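PDB 3GAZ: alcohol dehydrogenase superfamily protein from Novosphingobium aromaticivorans, which probably acts as an NADP-dependent oxidoreductase of the medium-chain alcohol dehydrogenase superfamily. Local coordinates for residues G164-L172 with E188-T196. Sequence-based numbering, arbitrary orientation.
Sequences GHVAIQIAL and EYVRDLGAT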
loop_
_atom_site.group_PDB
_atom_site.type_symbol
_atom_site.label_atom_id
_atom_site.label_comp_id
_atom_site.label_asym_id
_atom_site.label_seq_id
_atom_site.Cartn_x
_atom_site.Cartn_y
_atom_site.Cartn_z
ATOM N N GLY A 164 9.512 -19.963 -14.917
ATOM C CA GLY A 164 10.195 -21.141 -15.419
ATOM C C GLY A 164 11.349 -20.930 -16.382
ATOM O O GLY A 164 12.449 -21.435 -16.152
ATOM N N HIS A 165 11.120 -20.184 -17.459
ATOM C CA HIS A 165 12.180 -19.986 -18.440
ATOM C C HIS A 165 13.389 -19.241 -17.891
ATOM O O HIS A 165 14.513 -19.486 -18.318
ATOM C CB HIS A 165 11.640 -19.306 -19.716
ATOM C CG HIS A 165 11.485 -17.815 -19.620
ATOM N ND1 HIS A 165 10.473 -17.213 -18.905
ATOM C CD2 HIS A 165 12.185 -16.812 -20.202
ATOM C CE1 HIS A 165 10.554 -15.900 -19.054
ATOM N NE2 HIS A 165 11.582 -15.632 -19.835
ATOM N N VAL A 166 13.175 -18.346 -16.934
ATOM C CA VAL A 166 14.302 -17.626 -16.364
ATOM C C VAL A 166 14.987 -18.493 -15.305
ATOM O O VAL A 166 16.203 -18.411 -15.122
ATOM C CB VAL A 166 13.874 -16.259 -15.762
ATOM C CG1 VAL A 166 13.476 -15.310 -16.887
ATOM C CG2 VAL A 166 12.719 -16.440 -14.793
ATOM N N ALA A 167 14.209 -19.330 -14.624
ATOM C CA ALA A 167 14.763 -20.225 -13.613
ATOM C C ALA A 167 15.713 -21.210 -14.304
ATOM O O ALA A 167 16.775 -21.534 -13.782
ATOM C CB ALA A 167 13.642 -20.978 -12.907
ATOM N N ILE A 168 15.320 -21.681 -15.485
ATOM C CA ILE A 168 16.151 -22.611 -16.252
ATOM C C ILE A 168 17.509 -21.988 -16.563
ATOM O O ILE A 168 18.553 -22.608 -16.364
ATOM C CB ILE A 168 15.499 -22.975 -17.608
ATOM C CG1 ILE A 168 14.315 -23.920 -17.393
ATOM C CG2 ILE A 168 16.547 -23.592 -18.539
ATOM C CD1 ILE A 168 13.566 -24.250 -18.665
ATOM N N GLN A 169 17.483 -20.753 -17.057
ATOM C CA GLN A 169 18.704 -20.061 -17.436
ATOM C C GLN A 169 19.601 -19.704 -16.259
ATOM O O GLN A 169 20.825 -19.723 -16.386
ATOM C CB GLN A 169 18.351 -18.817 -18.260
ATOM C CG GLN A 169 17.594 -19.170 -19.543
ATOM C CD GLN A 169 17.181 -17.956 -20.352
ATOM O OE1 GLN A 169 18.014 -17.287 -20.955
ATOM N NE2 GLN A 169 15.883 -17.662 -20.358
ATOM N N ILE A 170 19.000 -19.376 -15.117
ATOM C CA ILE A 170 19.788 -19.048 -13.931
ATOM C C ILE A 170 20.501 -20.318 -13.470
ATOM O O ILE A 170 21.711 -20.313 -13.238
ATOM C CB ILE A 170 18.896 -18.520 -12.772
ATOM C CG1 ILE A 170 18.399 -17.108 -13.096
ATOM C CG2 ILE A 170 19.681 -18.510 -11.456
ATOM C CD1 ILE A 170 17.454 -16.538 -12.059
ATOM N N ALA A 171 19.742 -21.405 -13.355
ATOM C CA ALA A 171 20.288 -22.686 -12.919
ATOM C C ALA A 171 21.436 -23.148 -13.818
ATOM O O ALA A 171 22.473 -23.581 -13.329
ATOM C CB ALA A 171 19.184 -23.742 -12.895
ATOM N N LEU A 172 21.244 -23.058 -15.130
ATOM C CA LEU A 172 22.280 -23.470 -16.075
ATOM C C LEU A 172 23.542 -22.639 -15.895
ATOM O O LEU A 172 24.649 -23.177 -15.854
ATOM C CB LEU A 172 21.769 -23.341 -17.516
ATOM C CG LEU A 172 20.774 -24.418 -17.952
ATOM C CD1 LEU A 172 20.095 -24.018 -19.255
ATOM C CD2 LEU A 172 21.515 -25.753 -18.103
ATOM N N GLU A 188 10.305 -27.662 -27.279
ATOM C CA GLU A 188 11.373 -27.282 -28.185
ATOM C C GLU A 188 12.123 -26.068 -27.644
ATOM O O GLU A 188 13.350 -25.987 -27.736
ATOM C CB GLU A 188 10.789 -26.961 -29.559
ATOM C CG GLU A 188 11.827 -26.822 -30.632
ATOM C CD GLU A 188 12.759 -28.008 -30.657
ATOM O OE1 GLU A 188 12.265 -29.157 -30.629
ATOM O OE2 GLU A 188 13.982 -27.787 -30.703
ATOM N N TYR A 189 11.370 -25.126 -27.088
ATOM C CA TYR A 189 11.946 -23.915 -26.522
ATOM C C TYR A 189 12.868 -24.260 -25.351
ATOM O O TYR A 189 13.982 -23.742 -25.255
ATOM C CB TYR A 189 10.832 -22.974 -26.047
ATOM C CG TYR A 189 11.339 -21.822 -25.213
ATOM C CD1 TYR A 189 12.009 -20.749 -25.800
ATOM C CD2 TYR A 189 11.207 -21.835 -23.826
ATOM C CE1 TYR A 189 12.542 -19.717 -25.024
ATOM C CE2 TYR A 189 11.738 -20.811 -23.039
ATOM C CZ TYR A 189 12.403 -19.758 -23.642
ATOM O OH TYR A 189 12.940 -18.754 -22.868
ATOM N N VAL A 190 12.398 -25.136 -24.466
ATOM C CA VAL A 190 13.183 -25.555 -23.304
ATOM C C VAL A 190 14.470 -26.250 -23.737
ATOM O O VAL A 190 15.540 -26.016 -23.167
ATOM C CB VAL A 190 12.367 -26.504 -22.394
ATOM C CG1 VAL A 190 13.260 -27.098 -21.308
ATOM C CG2 VAL A 190 11.220 -25.734 -21.762
ATOM N N ARG A 191 14.363 -27.101 -24.752
ATOM C CA ARG A 191 15.525 -27.816 -25.270
ATOM C C ARG A 191 16.551 -26.791 -25.749
ATOM O O ARG A 191 17.738 -26.898 -25.443
ATOM C CB ARG A 191 15.108 -28.716 -26.437
ATOM C CG ARG A 191 16.217 -29.605 -26.987
ATOM C CD ARG A 191 15.809 -30.195 -28.334
ATOM N NE ARG A 191 15.664 -29.157 -29.356
ATOM C CZ ARG A 191 16.679 -28.465 -29.867
ATOM N NH1 ARG A 191 17.919 -28.698 -29.456
ATOM N NH2 ARG A 191 16.459 -27.535 -30.789
ATOM N N ASP A 192 16.076 -25.793 -26.493
ATOM C CA ASP A 192 16.933 -24.731 -27.019
ATOM C C ASP A 192 17.731 -24.016 -25.936
ATOM O O ASP A 192 18.900 -23.687 -26.138
ATOM C CB ASP A 192 16.095 -23.705 -27.784
ATOM C CG ASP A 192 16.193 -23.875 -29.284
ATOM O OD1 ASP A 192 17.284 -23.616 -29.840
ATOM O OD2 ASP A 192 15.185 -24.266 -29.911
ATOM N N LEU A 193 17.100 -23.766 -24.793
ATOM C CA LEU A 193 17.783 -23.089 -23.689
ATOM C C LEU A 193 18.963 -23.897 -23.157
ATOM O O LEU A 193 19.863 -23.345 -22.531
ATOM C CB LEU A 193 16.808 -22.804 -22.540
ATOM C CG LEU A 193 15.804 -21.666 -22.739
ATOM C CD1 LEU A 193 14.946 -21.530 -21.487
ATOM C CD2 LEU A 193 16.543 -20.360 -23.028
ATOM N N GLY A 194 18.954 -25.204 -23.408
ATOM C CA GLY A 194 20.037 -26.050 -22.939
ATOM C C GLY A 194 19.622 -26.986 -21.818
ATOM O O GLY A 194 20.463 -27.593 -21.153
ATOM N N ALA A 195 18.317 -27.098 -21.600
ATOM C CA ALA A 195 17.791 -27.967 -20.559
ATOM C C ALA A 195 17.184 -29.205 -21.200
ATOM O O ALA A 195 16.816 -29.183 -22.376
ATOM C CB ALA A 195 16.734 -27.228 -19.753
ATOM N N THR A 196 17.089 -30.284 -20.429
ATOM C CA THR A 196 16.508 -31.522 -20.926
ATOM C C THR A 196 14.998 -31.433 -20.783
ATOM O O THR A 196 14.470 -31.398 -19.672
ATOM C CB THR A 196 17.008 -32.750 -20.134
ATOM O OG1 THR A 196 18.422 -32.893 -20.317
ATOM C CG2 THR A 196 16.301 -34.016 -20.612
#
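Leu193 and Gln169 both send CG away from their carbonyl carbon (chi1 -74° and -60°), which brings the fork of the leucine against the flank of the glutamine. CD2 of Leu193 lies 3.7 Å from CD of Gln169, the two side chains crossing at nearly a right angle, while CD1 turns to Ile168, 3.9 Å from its CG2. That same CG2 meets CB of Ala195 at 3.8 Å, and the other branch of Ile168 runs out to Val190, CD1 to CG1 3.9 Å. Earlier in both segments, the ring of Tyr189 comes edge-on to His165, whose CB lies in the ring plane, 3.6 Å from CE2; the tyrosine OH touches the imidazole obliquely at CD2, and ND1 of that imidazole hydrogen-bonds to Gly161 O. Arg300 adds a cation-pi contact to the tyrosine. Just after helix 184-193, Gly194 takes positive phi in a Schellman motif, and CD1 of Leu172 packs against Leu193 O at 3.4 Å. The polar end of Gln169 has two partners: NE2 donates back to His165 O (3.1 Å) from above the carbonyl plane, and OE1 accepts from Ala298 N. With the Gln169 side chain cut back to an alanine, Ala298 N would probably lose this acceptor and His165 O its amide donor, and a gap would open beside CD2 of Leu193. The two helices run nearly parallel, 21° apart, as successive helices on one side of the Rossmann-type parallel sheet, joined through strand 177-182. Gly164 belongs to a GxGxxG pattern near the start of helix 162-173, consistent with a dinucleotide-binding fold. Between the helices, cohesion comes from van der Waals packing, chiefly aliphatic, with the Tyr189 ring edge added; the glutamine amide and the imidazole find their hydrogen bonds away from the facing segment.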